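Local coordinates for clavulanic acid biosynthesis oligopeptide binding protein 2 (Streptomyces clavuligerus, PDB 2WOL), which probably binds oligopeptides as a family 5 extracellular solute-binding protein of the clavulanic acid biosynthetic pathway, at residues R65-Y70 / I172-T177; R149-P152 / R156-E159; F269-E274 / P537-V542; V405-V410 / L420-L425. All blocks are in the same frame, centred on the assembly; numbering follows the deposited sequence.

How the contacts relate
Contact 2 falls in the chain between the two segments of contact 1, and contact 4 likewise between the segments of contact 3, so the pairs 1–2 and 3–4 follow each other in series. Contacts 1 and 2 lie closest in space, centres about 20 Å apart, without touching: the loop of contact 2 runs into strand 164-166, which lies beside strand 171-175 of contact 1. Contact 3 lies about 31 Å from contact 1, centre to centre, where strand 271-272 edges a five-stranded sheet. Contact 4 belongs to a separate mixed sheet on the opposite side of the chain's centre from contact 1, their centres about 43 Å apart. Contact 3 joins segments whose nearest ends are 263 residues apart, tying the C-terminal region back to that five-stranded sheet.

Contact 1: residues R65-Y70 / I172-T177; sequences RTLMAY and IVFRLT
Leu67 reaches across to strand 171-175 with one methyl, CD1, which sits against both Ile172 and Phe174. Its CD1 lies 4.0 Å from Ile172 CG2, and the same methyl, Leu67 CD1, comes within 4.2 Å of Phe174 CE1. It meets the phenyl ring at the edge, near the ring plane, and does not lie over a face. Leu67 crosses each of the two at a slant, and the joint is small, about 80 Å² counting both sides. On the far side the touching branch of Ile172 is CG2; its CG1 stands anti to the backbone N (chi1 -168°), which puts CG2 between the backbone N and the carbonyl carbon, on the side from which Leu67 arrives. No hydrogen bond links the two segments, so apolar contact alone joins them, and all three residues that touch are buried.

The backbone around Leu67 is bent: this residue has helix-like torsions between extended neighbours. Leu67 is also backbone hydrogen-bonded to Asp84 and Ala86.

Helix 117-127 completes the packing, its Val120 touching both Leu67 and Ile172 and its Val124 touching Phe174, whose ring also meets that of Phe183 with the planes at about 55°. Strand 171-175 runs between strands 98-102 and 164-166 of a four-stranded antiparallel sheet, and residues 68-69 pair with 82-83, so the loop leading into this two-stranded ribbon meets the larger sheet beside helix 117-127.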
loop_
_atom_site.group_PDB
_atom_site.type_symbol
_atom_site.label_atom_id
_atom_site.label_comp_id
_atom_site.label_asym_id
_atom_site.label_seq_id
_atom_site.Cartn_x
_atom_site.Cartn_y
_atom_site.Cartn_z
ATOM N N ARG A 65 10.121 -11.459 11.584
ATOM C CA ARG A 65 9.790 -10.446 12.565
ATOM C C ARG A 65 10.554 -9.161 12.263
ATOM O O ARG A 65 11.526 -9.166 11.505
ATOM C CB ARG A 65 10.100 -10.952 13.971
ATOM C CG ARG A 65 9.307 -12.192 14.360
ATOM C CD ARG A 65 9.673 -12.665 15.752
ATOM N NE ARG A 65 9.281 -11.705 16.778
ATOM C CZ ARG A 65 9.388 -11.921 18.086
ATOM N NH1 ARG A 65 9.881 -13.066 18.537
ATOM N NH2 ARG A 65 9.002 -10.989 18.947
ATOM N N THR A 66 10.098 -8.064 12.856
ATOM C CA THR A 66 10.689 -6.747 12.653
ATOM C C THR A 66 10.758 -6.057 14.014
ATOM O O THR A 66 10.197 -6.566 14.987
ATOM C CB THR A 66 9.849 -5.914 11.656
ATOM O OG1 THR A 66 8.460 -6.058 11.976
ATOM C CG2 THR A 66 10.065 -6.397 10.224
ATOM N N LEU A 67 11.444 -4.922 14.103
ATOM C CA LEU A 67 11.523 -4.198 15.379
ATOM C C LEU A 67 10.129 -3.848 15.878
ATOM O O LEU A 67 9.799 -4.073 17.054
ATOM C CB LEU A 67 12.384 -2.939 15.256
ATOM C CG LEU A 67 13.897 -3.145 15.152
ATOM C CD1 LEU A 67 14.569 -1.838 14.778
ATOM C CD2 LEU A 67 14.479 -3.694 16.450
ATOM N N MET A 68 9.326 -3.305 14.966
ATOM C CA MET A 68 7.938 -2.937 15.220
ATOM C C MET A 68 7.068 -3.699 14.235
ATOM O O MET A 68 7.529 -4.062 13.160
ATOM C CB MET A 68 7.738 -1.435 15.008
ATOM C CG MET A 68 8.664 -0.554 15.837
ATOM S SD MET A 68 8.297 -0.645 17.605
ATOM C CE MET A 68 6.680 0.132 17.659
ATOM N N ALA A 69 5.815 -3.950 14.598
ATOM C CA ALA A 69 4.884 -4.620 13.689
ATOM C C ALA A 69 3.477 -4.107 13.909
ATOM O O ALA A 69 3.136 -3.681 15.011
ATOM C CB ALA A 69 4.929 -6.132 13.888
ATOM N N TYR A 70 2.652 -4.146 12.868
ATOM C CA TYR A 70 1.245 -3.810 13.058
ATOM C C TYR A 70 0.603 -4.870 13.949
ATOM O O TYR A 70 0.780 -6.067 13.721
ATOM C CB TYR A 70 0.531 -3.606 11.714
ATOM C CG TYR A 70 1.174 -2.462 10.968
ATOM C CD1 TYR A 70 2.134 -2.700 9.986
ATOM C CD2 TYR A 70 0.880 -1.138 11.300
ATOM C CE1 TYR A 70 2.762 -1.651 9.327
ATOM C CE2 TYR A 70 1.508 -0.076 10.651
ATOM C CZ TYR A 70 2.452 -0.345 9.666
ATOM O OH TYR A 70 3.091 0.688 9.017
ATOM N N ILE A 172 19.995 -0.604 18.939
ATOM C CA ILE A 172 20.214 0.025 17.644
ATOM C C ILE A 172 19.726 1.471 17.663
ATOM O O ILE A 172 18.645 1.769 18.190
ATOM C CB ILE A 172 19.595 -0.810 16.475
ATOM C CG1 ILE A 172 20.086 -0.290 15.114
ATOM C CG2 ILE A 172 18.058 -0.875 16.569
ATOM C CD1 ILE A 172 19.925 -1.289 13.980
ATOM N N VAL A 173 20.548 2.366 17.117
ATOM C CA VAL A 173 20.252 3.798 17.091
ATOM C C VAL A 173 20.296 4.316 15.656
ATOM O O VAL A 173 21.303 4.155 14.964
ATOM C CB VAL A 173 21.259 4.609 17.956
ATOM C CG1 VAL A 173 20.924 6.096 17.928
ATOM C CG2 VAL A 173 21.274 4.097 19.395
ATOM N N PHE A 174 19.199 4.932 15.215
ATOM C CA PHE A 174 19.122 5.526 13.882
ATOM C C PHE A 174 19.220 7.049 13.976
ATOM O O PHE A 174 18.362 7.699 14.576
ATOM C CB PHE A 174 17.813 5.135 13.193
ATOM C CG PHE A 174 17.667 3.660 12.949
ATOM C CD1 PHE A 174 17.016 2.844 13.875
ATOM C CD2 PHE A 174 18.155 3.083 11.779
ATOM C CE1 PHE A 174 16.873 1.480 13.650
ATOM C CE2 PHE A 174 18.013 1.713 11.548
ATOM C CZ PHE A 174 17.368 0.912 12.482
ATOM N N ARG A 175 20.269 7.611 13.382
ATOM C CA ARG A 175 20.466 9.057 13.359
ATOM C C ARG A 175 20.056 9.588 11.992
ATOM O O ARG A 175 20.819 9.508 11.029
ATOM C CB ARG A 175 21.927 9.413 13.649
ATOM C CG ARG A 175 22.424 9.029 15.035
ATOM C CD ARG A 175 23.899 9.370 15.145
ATOM N NE ARG A 175 24.430 9.240 16.501
ATOM C CZ ARG A 175 25.699 9.482 16.832
ATOM N NH1 ARG A 175 26.574 9.859 15.907
ATOM N NH2 ARG A 175 26.097 9.341 18.090
ATOM N N LEU A 176 18.844 10.127 11.920
ATOM C CA LEU A 176 18.251 10.523 10.646
ATOM C C LEU A 176 18.775 11.861 10.149
ATOM O O LEU A 176 19.229 12.690 10.936
ATOM C CB LEU A 176 16.717 10.539 10.736
ATOM C CG LEU A 176 16.011 9.330 11.368
ATOM C CD1 LEU A 176 14.499 9.506 11.333
ATOM C CD2 LEU A 176 16.414 8.018 10.717
ATOM N N THR A 177 18.707 12.060 8.835
ATOM C CA THR A 177 19.169 13.292 8.198
ATOM C C THR A 177 18.182 14.443 8.392
ATOM O O THR A 177 18.510 15.602 8.131
ATOM C CB THR A 177 19.399 13.087 6.687
ATOM O OG1 THR A 177 18.197 12.590 6.084
ATOM C CG2 THR A 177 20.531 12.097 6.439
#

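Contact 2: residues R149-P152 / R156-E159; sequences RPYP and RTDE
Arg149 and Glu159 both leave the backbone with CG anti to N (chi1 -160° and -172°) and continue as extended chains, which lets their charged ends meet across the loop. Arg149 NH2 donates a nearly straight hydrogen bond of 2.8 Å to Glu159 OE1, part of a salt bridge. The carboxylate oxygen lies in the guanidinium plane and uses its syn lone pair, yet the two flat groups are turned 84° apart, so a single N-H makes the link. Glu159 OE2 is taken by Arg162, and the carboxylate therefore gathers two arginines.

Next to the ion pair, Tyr151 CE1 approaches Glu159 O at 3.4 Å with the ring edge, and its hydroxyl donates to a water that in turn donates to Thr157 O and Glu159 O. Pro152 packs against the returning chain: its CG lies 3.7 Å from Thr157 CG2, and its CB 3.8 Å from Arg156 CB. The guanidinium of Arg156 has Asp131 as its salt-bridge partner.

Thr157 OG1 accepts a hydrogen bond from Glu159 N at 3.3 Å, an ST turn. With the ion pair and bridging water, it draws together a tight surface turn within the loop that joins helix 140-144 to strand 164-166.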
loop_
_atom_site.group_PDB
_atom_site.type_symbol
_atom_site.label_atom_id
_atom_site.label_comp_id
_atom_site.label_asym_id
_atom_site.label_seq_id
_atom_site.Cartn_x
_atom_site.Cartn_y
_atom_site.Cartn_z
ATOM N N ARG A 149 29.064 11.934 1.888
ATOM C CA ARG A 149 29.816 10.688 2.015
ATOM C C ARG A 149 28.878 9.507 1.751
ATOM O O ARG A 149 28.516 8.785 2.681
ATOM C CB ARG A 149 30.450 10.598 3.408
ATOM C CG ARG A 149 31.608 9.622 3.515
ATOM C CD ARG A 149 32.228 9.622 4.913
ATOM N NE ARG A 149 33.268 8.600 5.031
ATOM C CZ ARG A 149 33.039 7.316 5.294
ATOM N NH1 ARG A 149 31.800 6.880 5.487
ATOM N NH2 ARG A 149 34.053 6.465 5.371
ATOM N N PRO A 150 28.462 9.322 0.480
ATOM C CA PRO A 150 27.431 8.339 0.137
ATOM C C PRO A 150 27.785 6.917 0.548
ATOM O O PRO A 150 28.940 6.498 0.428
ATOM C CB PRO A 150 27.339 8.441 -1.391
ATOM C CG PRO A 150 27.818 9.820 -1.698
ATOM C CD PRO A 150 28.924 10.058 -0.712
ATOM N N TYR A 151 26.790 6.193 1.051
ATOM C CA TYR A 151 26.979 4.808 1.452
ATOM C C TYR A 151 26.661 3.892 0.269
ATOM O O TYR A 151 25.547 3.941 -0.263
ATOM C CB TYR A 151 26.097 4.482 2.657
ATOM C CG TYR A 151 26.203 3.051 3.118
ATOM C CD1 TYR A 151 27.384 2.562 3.672
ATOM C CD2 TYR A 151 25.122 2.184 2.999
ATOM C CE1 TYR A 151 27.485 1.249 4.094
ATOM C CE2 TYR A 151 25.209 0.869 3.426
ATOM C CZ TYR A 151 26.396 0.403 3.964
ATOM O OH TYR A 151 26.495 -0.903 4.376
ATOM N N PRO A 152 27.644 3.073 -0.155
ATOM C CA PRO A 152 27.473 2.248 -1.352
ATOM C C PRO A 152 26.857 0.865 -1.109
ATOM O O PRO A 152 26.871 0.021 -2.010
ATOM C CB PRO A 152 28.910 2.092 -1.854
ATOM C CG PRO A 152 29.719 2.038 -0.603
ATOM C CD PRO A 152 28.989 2.899 0.429
ATOM N N ARG A 156 29.856 -3.373 -1.178
ATOM C CA ARG A 156 30.913 -2.517 -1.718
ATOM C C ARG A 156 31.827 -1.928 -0.645
ATOM O O ARG A 156 32.922 -1.447 -0.949
ATOM C CB ARG A 156 30.302 -1.410 -2.578
ATOM C CG ARG A 156 29.597 -1.939 -3.807
ATOM C CD ARG A 156 29.164 -0.818 -4.739
ATOM N NE ARG A 156 28.488 -1.347 -5.921
ATOM C CZ ARG A 156 29.112 -1.753 -7.025
ATOM N NH1 ARG A 156 30.440 -1.691 -7.109
ATOM N NH2 ARG A 156 28.410 -2.218 -8.049
ATOM N N THR A 157 31.372 -1.956 0.604
ATOM C CA THR A 157 32.204 -1.598 1.748
ATOM C C THR A 157 31.762 -2.387 2.976
ATOM O O THR A 157 30.578 -2.714 3.120
ATOM C CB THR A 157 32.189 -0.075 2.048
ATOM O OG1 THR A 157 33.155 0.219 3.068
ATOM C CG2 THR A 157 30.807 0.393 2.509
ATOM N N ASP A 158 32.712 -2.704 3.851
ATOM C CA ASP A 158 32.383 -3.374 5.108
ATOM C C ASP A 158 32.295 -2.392 6.276
ATOM O O ASP A 158 32.026 -2.790 7.412
ATOM C CB ASP A 158 33.332 -4.548 5.405
ATOM C CG ASP A 158 34.795 -4.143 5.441
ATOM O OD1 ASP A 158 35.099 -2.968 5.735
ATOM O OD2 ASP A 158 35.647 -5.021 5.174
ATOM N N GLU A 159 32.509 -1.110 5.992
ATOM C CA GLU A 159 32.272 -0.079 6.993
ATOM C C GLU A 159 30.770 0.135 7.148
ATOM O O GLU A 159 30.074 0.387 6.164
ATOM C CB GLU A 159 32.954 1.231 6.620
ATOM C CG GLU A 159 32.894 2.261 7.734
ATOM C CD GLU A 159 33.443 3.611 7.332
ATOM O OE1 GLU A 159 33.648 3.848 6.121
ATOM O OE2 GLU A 159 33.666 4.442 8.238
HETATM O O HOH W 1 28.926 -1.822 5.182
HETATM O O HOH W 2 26.891 -2.838 -1.819
HETATM O O HOH W 3 25.554 -0.108 -4.688
#

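Contact 3: residues F269-E274 / P537-V542; sequences FDINLE and PWVTNV
At the edge of a mixed five-stranded sheet, the start of strand 271-272 meets the start of the short strand 539-540 near the C-terminus, with a hydrogen bond between the residues just ahead of the two strands and an apolar contact beside it. The polar link comes from the indole of Trp538: NE1 donates an almost straight hydrogen bond of 2.8 Å to Asp270 OD1. The acceptor lies in the plane of the indole, at its edge. Seen from the aspartate the approach is different, for NE1 stands 52° out of the carboxylate plane, and the two flat groups are 79° apart. With CG between the backbone N and the carbonyl carbon (chi1 55°), the indole turns its N-H edge to Asp270. Asp270 OD2 accepts from Arg36 N, so both oxygens of this buried carboxylate are engaged by N-H donors, which would be expected to favour its charged form.

The apolar bridge is made by Val539, whose CG2 methyl is 3.8 Å from Asp270 CB and 4.1 Å from Ile271 CG1. One valine branch thus covers the stem of the aspartate and leans obliquely on the isoleucine.

Asp270 O accepts a hydrogen bond from the side-chain ND2 of Asn536. Strand 271-272 pairs in parallel with strand 34-39, its Asn272 touching Leu260 and Leu264 of helix 257-265, while strand 539-540 pairs antiparallel with 557-558.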
loop_
_atom_site.group_PDB
_atom_site.type_symbol
_atom_site.label_atom_id
_atom_site.label_comp_id
_atom_site.label_asym_id
_atom_site.label_seq_id
_atom_site.Cartn_x
_atom_site.Cartn_y
_atom_site.Cartn_z
ATOM N N PHE A 269 -9.795 -24.214 -1.544
ATOM C CA PHE A 269 -8.819 -23.356 -0.882
ATOM C C PHE A 269 -9.526 -22.621 0.238
ATOM O O PHE A 269 -10.729 -22.384 0.163
ATOM C CB PHE A 269 -8.193 -22.377 -1.874
ATOM C CG PHE A 269 -7.576 -23.051 -3.058
ATOM C CD1 PHE A 269 -8.225 -23.057 -4.285
ATOM C CD2 PHE A 269 -6.359 -23.720 -2.936
ATOM C CE1 PHE A 269 -7.662 -23.703 -5.379
ATOM C CE2 PHE A 269 -5.789 -24.363 -4.024
ATOM C CZ PHE A 269 -6.443 -24.356 -5.249
ATOM N N ASP A 270 -8.778 -22.268 1.274
ATOM C CA ASP A 270 -9.365 -21.635 2.444
ATOM C C ASP A 270 -9.570 -20.142 2.243
ATOM O O ASP A 270 -10.647 -19.614 2.522
ATOM C CB ASP A 270 -8.493 -21.890 3.673
ATOM C CG ASP A 270 -8.362 -23.367 3.999
ATOM O OD1 ASP A 270 -9.327 -24.128 3.755
ATOM O OD2 ASP A 270 -7.298 -23.769 4.510
ATOM N N ILE A 271 -8.521 -19.479 1.753
ATOM C CA ILE A 271 -8.452 -18.026 1.635
ATOM C C ILE A 271 -7.616 -17.639 0.418
ATOM O O ILE A 271 -6.622 -18.296 0.108
ATOM C CB ILE A 271 -7.810 -17.394 2.912
ATOM C CG1 ILE A 271 -8.658 -17.669 4.166
ATOM C CG2 ILE A 271 -7.545 -15.885 2.734
ATOM C CD1 ILE A 271 -9.991 -16.922 4.231
ATOM N N ASN A 272 -8.036 -16.575 -0.267
ATOM C CA ASN A 272 -7.237 -15.960 -1.323
ATOM C C ASN A 272 -6.189 -15.038 -0.690
ATOM O O ASN A 272 -6.523 -13.970 -0.173
ATOM C CB ASN A 272 -8.156 -15.188 -2.276
ATOM C CG ASN A 272 -7.398 -14.410 -3.337
ATOM O OD1 ASN A 272 -6.173 -14.316 -3.309
ATOM N ND2 ASN A 272 -8.136 -13.844 -4.282
ATOM N N LEU A 273 -4.925 -15.457 -0.738
ATOM C CA LEU A 273 -3.822 -14.680 -0.169
ATOM C C LEU A 273 -3.561 -13.389 -0.936
ATOM O O LEU A 273 -3.317 -12.341 -0.338
ATOM C CB LEU A 273 -2.536 -15.517 -0.121
ATOM C CG LEU A 273 -1.228 -14.771 0.179
ATOM C CD1 LEU A 273 -1.234 -14.152 1.571
ATOM C CD2 LEU A 273 -0.027 -15.688 -0.001
ATOM N N GLU A 274 -3.608 -13.477 -2.262
ATOM C CA GLU A 274 -3.322 -12.326 -3.117
ATOM C C GLU A 274 -4.265 -11.169 -2.793
ATOM O O GLU A 274 -3.863 -10.002 -2.796
ATOM C CB GLU A 274 -3.428 -12.719 -4.587
ATOM C CG GLU A 274 -2.886 -11.671 -5.528
ATOM C CD GLU A 274 -3.159 -11.991 -6.974
ATOM O OE1 GLU A 274 -4.015 -12.863 -7.253
ATOM O OE2 GLU A 274 -2.513 -11.356 -7.828
ATOM N N PRO A 537 -15.920 -20.728 6.162
ATOM C CA PRO A 537 -16.355 -20.673 7.569
ATOM C C PRO A 537 -15.501 -21.445 8.592
ATOM O O PRO A 537 -15.608 -21.189 9.799
ATOM C CB PRO A 537 -17.791 -21.218 7.514
ATOM C CG PRO A 537 -17.829 -22.078 6.290
ATOM C CD PRO A 537 -16.897 -21.427 5.303
ATOM N N TRP A 538 -14.667 -22.369 8.114
ATOM C CA TRP A 538 -13.798 -23.163 8.994
ATOM C C TRP A 538 -12.452 -22.505 9.289
ATOM O O TRP A 538 -11.633 -23.062 10.020
ATOM C CB TRP A 538 -13.562 -24.557 8.416
ATOM C CG TRP A 538 -13.019 -24.536 7.027
ATOM C CD1 TRP A 538 -11.708 -24.424 6.651
ATOM C CD2 TRP A 538 -13.779 -24.631 5.819
ATOM N NE1 TRP A 538 -11.609 -24.445 5.277
ATOM C CE2 TRP A 538 -12.865 -24.571 4.744
ATOM C CE3 TRP A 538 -15.146 -24.766 5.542
ATOM C CZ2 TRP A 538 -13.276 -24.640 3.411
ATOM C CZ3 TRP A 538 -15.551 -24.838 4.217
ATOM C CH2 TRP A 538 -14.619 -24.771 3.169
ATOM N N VAL A 539 -12.218 -21.333 8.711
ATOM C CA VAL A 539 -11.017 -20.567 9.022
ATOM C C VAL A 539 -11.284 -19.743 10.274
ATOM O O VAL A 539 -12.309 -19.066 10.379
ATOM C CB VAL A 539 -10.582 -19.664 7.844
ATOM C CG1 VAL A 539 -9.231 -19.023 8.129
ATOM C CG2 VAL A 539 -10.507 -20.481 6.549
ATOM N N THR A 540 -10.367 -19.823 11.231
ATOM C CA THR A 540 -10.531 -19.132 12.501
ATOM C C THR A 540 -9.750 -17.819 12.523
ATOM O O THR A 540 -8.731 -17.684 11.842
ATOM C CB THR A 540 -10.090 -20.015 13.688
ATOM O OG1 THR A 540 -8.704 -20.340 13.557
ATOM C CG2 THR A 540 -10.904 -21.307 13.732
ATOM N N ASN A 541 -10.237 -16.855 13.303
ATOM C CA ASN A 541 -9.579 -15.561 13.491
ATOM C C ASN A 541 -9.396 -14.772 12.201
ATOM O O ASN A 541 -8.314 -14.234 11.934
ATOM C CB ASN A 541 -8.236 -15.719 14.209
ATOM C CG ASN A 541 -8.336 -16.595 15.435
ATOM O OD1 ASN A 541 -8.985 -16.241 16.415
ATOM N ND2 ASN A 541 -7.705 -17.759 15.379
ATOM N N VAL A 542 -10.464 -14.694 11.414
ATOM C CA VAL A 542 -10.444 -13.928 10.173
ATOM C C VAL A 542 -10.853 -12.482 10.429
ATOM O O VAL A 542 -11.920 -12.220 10.989
ATOM C CB VAL A 542 -11.371 -14.541 9.102
ATOM C CG1 VAL A 542 -11.294 -13.733 7.808
ATOM C CG2 VAL A 542 -10.999 -15.985 8.832
#

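Contact 4: residues V405-V410 / L420-L425; sequences VADAVV and LTVKEL
Val410 and Val422 make the central apolar contact of this helix-on-strand packing, with Val410 CG2 lying 3.8 Å from Val422 CG2. The same Val410 methyl, CG2, also rests on Leu420 CB at 3.9 Å, the two side chains passing in opposite directions. With CG1 anti to the backbone N of Val410 (chi1 173°), both methyls reach the strand, CG1 at Leu420 O and CG2 at Leu420 CB and Val422. To one side Val409 CG1 meets Leu420 CD1 at 3.8 Å, and one turn earlier in the helix than Val410, Ala406 CB touches Val422 CG1 at 4.2 Å. Leu420 and Val422, alternate residues of the strand, both turn toward the helix, and the two segments run nearly antiparallel, at 166°, their axes 8.6 Å apart.

Polar links between the segments are few. No direct hydrogen bond crosses, but a water bridges the end of the pair: it donates to Val410 O at 2.7 Å and accepts from Leu420 N at 2.9 Å.

Charged groups flank the apolar patch. Asp407 OD1 comes near Val422 CG2, but its salt bridge is to Arg403 of the same helix. Arg403 also bonds Glu424 of the strand, so one arginine serves two acids and would be expected to offset their mutual repulsion.

The strand belongs to the beta-alpha-beta unit of strand 391-398, helix 401-414 and strand 418-425, in which the two strands pair in parallel. Chemically, the helix is held to its sheet by aliphatic side chains, mostly valine and leucine, with the charges around Arg403 alongside and a water at one end.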
loop_
_atom_site.group_PDB
_atom_site.type_symbol
_atom_site.label_atom_id
_atom_site.label_comp_id
_atom_site.label_asym_id
_atom_site.label_seq_id
_atom_site.Cartn_x
_atom_site.Cartn_y
_atom_site.Cartn_z
ATOM N N VAL A 405 -12.700 3.996 -17.106
ATOM C CA VAL A 405 -12.660 5.276 -16.402
ATOM C C VAL A 405 -12.256 6.408 -17.355
ATOM O O VAL A 405 -12.895 7.466 -17.372
ATOM C CB VAL A 405 -11.746 5.210 -15.151
ATOM C CG1 VAL A 405 -11.496 6.600 -14.569
ATOM C CG2 VAL A 405 -12.362 4.293 -14.098
ATOM N N ALA A 406 -11.227 6.170 -18.170
ATOM C CA ALA A 406 -10.795 7.155 -19.167
ATOM C C ALA A 406 -11.937 7.554 -20.103
ATOM O O ALA A 406 -12.134 8.742 -20.370
ATOM C CB ALA A 406 -9.603 6.634 -19.968
ATOM N N ASP A 407 -12.687 6.560 -20.581
ATOM C CA ASP A 407 -13.835 6.793 -21.461
ATOM C C ASP A 407 -14.897 7.659 -20.785
ATOM O O ASP A 407 -15.510 8.514 -21.429
ATOM C CB ASP A 407 -14.462 5.469 -21.916
ATOM C CG ASP A 407 -13.562 4.678 -22.858
ATOM O OD1 ASP A 407 -12.653 5.272 -23.481
ATOM O OD2 ASP A 407 -13.777 3.451 -22.980
ATOM N N ALA A 408 -15.112 7.427 -19.492
ATOM C CA ALA A 408 -16.043 8.233 -18.708
ATOM C C ALA A 408 -15.547 9.673 -18.534
ATOM O O ALA A 408 -16.352 10.609 -18.459
ATOM C CB ALA A 408 -16.314 7.579 -17.364
ATOM N N VAL A 409 -14.229 9.857 -18.488
ATOM C CA VAL A 409 -13.663 11.209 -18.453
ATOM C C VAL A 409 -13.914 11.902 -19.797
ATOM O O VAL A 409 -14.335 13.057 -19.839
ATOM C CB VAL A 409 -12.146 11.227 -18.106
ATOM C CG1 VAL A 409 -11.616 12.661 -18.077
ATOM C CG2 VAL A 409 -11.884 10.560 -16.760
ATOM N N VAL A 410 -13.665 11.181 -20.889
ATOM C CA VAL A 410 -13.923 11.684 -22.244
ATOM C C VAL A 410 -15.378 12.149 -22.378
ATOM O O VAL A 410 -15.647 13.269 -22.816
ATOM C CB VAL A 410 -13.603 10.608 -23.321
ATOM C CG1 VAL A 410 -14.027 11.077 -24.716
ATOM C CG2 VAL A 410 -12.124 10.252 -23.306
ATOM N N LEU A 420 -11.254 14.944 -25.708
ATOM C CA LEU A 420 -10.136 14.087 -25.354
ATOM C C LEU A 420 -10.031 12.878 -26.258
ATOM O O LEU A 420 -11.039 12.307 -26.676
ATOM C CB LEU A 420 -10.260 13.598 -23.910
ATOM C CG LEU A 420 -10.346 14.599 -22.762
ATOM C CD1 LEU A 420 -10.307 13.835 -21.450
ATOM C CD2 LEU A 420 -9.218 15.612 -22.824
ATOM N N THR A 421 -8.795 12.499 -26.555
ATOM C CA THR A 421 -8.516 11.187 -27.110
ATOM C C THR A 421 -7.732 10.403 -26.064
ATOM O O THR A 421 -7.148 10.983 -25.142
ATOM C CB THR A 421 -7.752 11.269 -28.441
ATOM O OG1 THR A 421 -6.570 12.053 -28.264
ATOM C CG2 THR A 421 -8.622 11.915 -29.518
ATOM N N VAL A 422 -7.736 9.083 -26.204
ATOM C CA VAL A 422 -7.198 8.192 -25.189
ATOM C C VAL A 422 -5.902 7.548 -25.681
ATOM O O VAL A 422 -5.851 7.000 -26.788
ATOM C CB VAL A 422 -8.229 7.096 -24.817
ATOM C CG1 VAL A 422 -7.688 6.198 -23.728
ATOM C CG2 VAL A 422 -9.557 7.719 -24.384
ATOM N N LYS A 423 -4.860 7.634 -24.859
ATOM C CA LYS A 423 -3.594 6.961 -25.139
ATOM C C LYS A 423 -3.389 5.843 -24.127
ATOM O O LYS A 423 -3.221 6.098 -22.932
ATOM C CB LYS A 423 -2.422 7.953 -25.108
ATOM C CG LYS A 423 -1.027 7.323 -25.225
ATOM C CD LYS A 423 -0.796 6.671 -26.583
ATOM C CE LYS A 423 0.532 5.932 -26.616
ATOM N NZ LYS A 423 0.796 5.341 -27.961
ATOM N N GLU A 424 -3.421 4.606 -24.609
ATOM C CA GLU A 424 -3.188 3.452 -23.748
ATOM C C GLU A 424 -1.705 3.144 -23.643
ATOM O O GLU A 424 -0.976 3.191 -24.638
ATOM C CB GLU A 424 -3.952 2.227 -24.249
ATOM C CG GLU A 424 -5.446 2.306 -23.995
ATOM C CD GLU A 424 -6.198 1.081 -24.476
ATOM O OE1 GLU A 424 -5.653 0.313 -25.303
ATOM O OE2 GLU A 424 -7.342 0.883 -24.024
ATOM N N LEU A 425 -1.267 2.840 -22.424
ATOM C CA LEU A 425 0.119 2.482 -22.161
ATOM C C LEU A 425 0.186 1.052 -21.637
ATOM O O LEU A 425 -0.779 0.556 -21.052
ATOM C CB LEU A 425 0.746 3.455 -21.155
ATOM C CG LEU A 425 0.744 4.949 -21.509
ATOM C CD1 LEU A 425 1.174 5.790 -20.310
ATOM C CD2 LEU A 425 1.626 5.235 -22.726
HETATM O O HOH W 4 -13.928 14.542 -24.539
#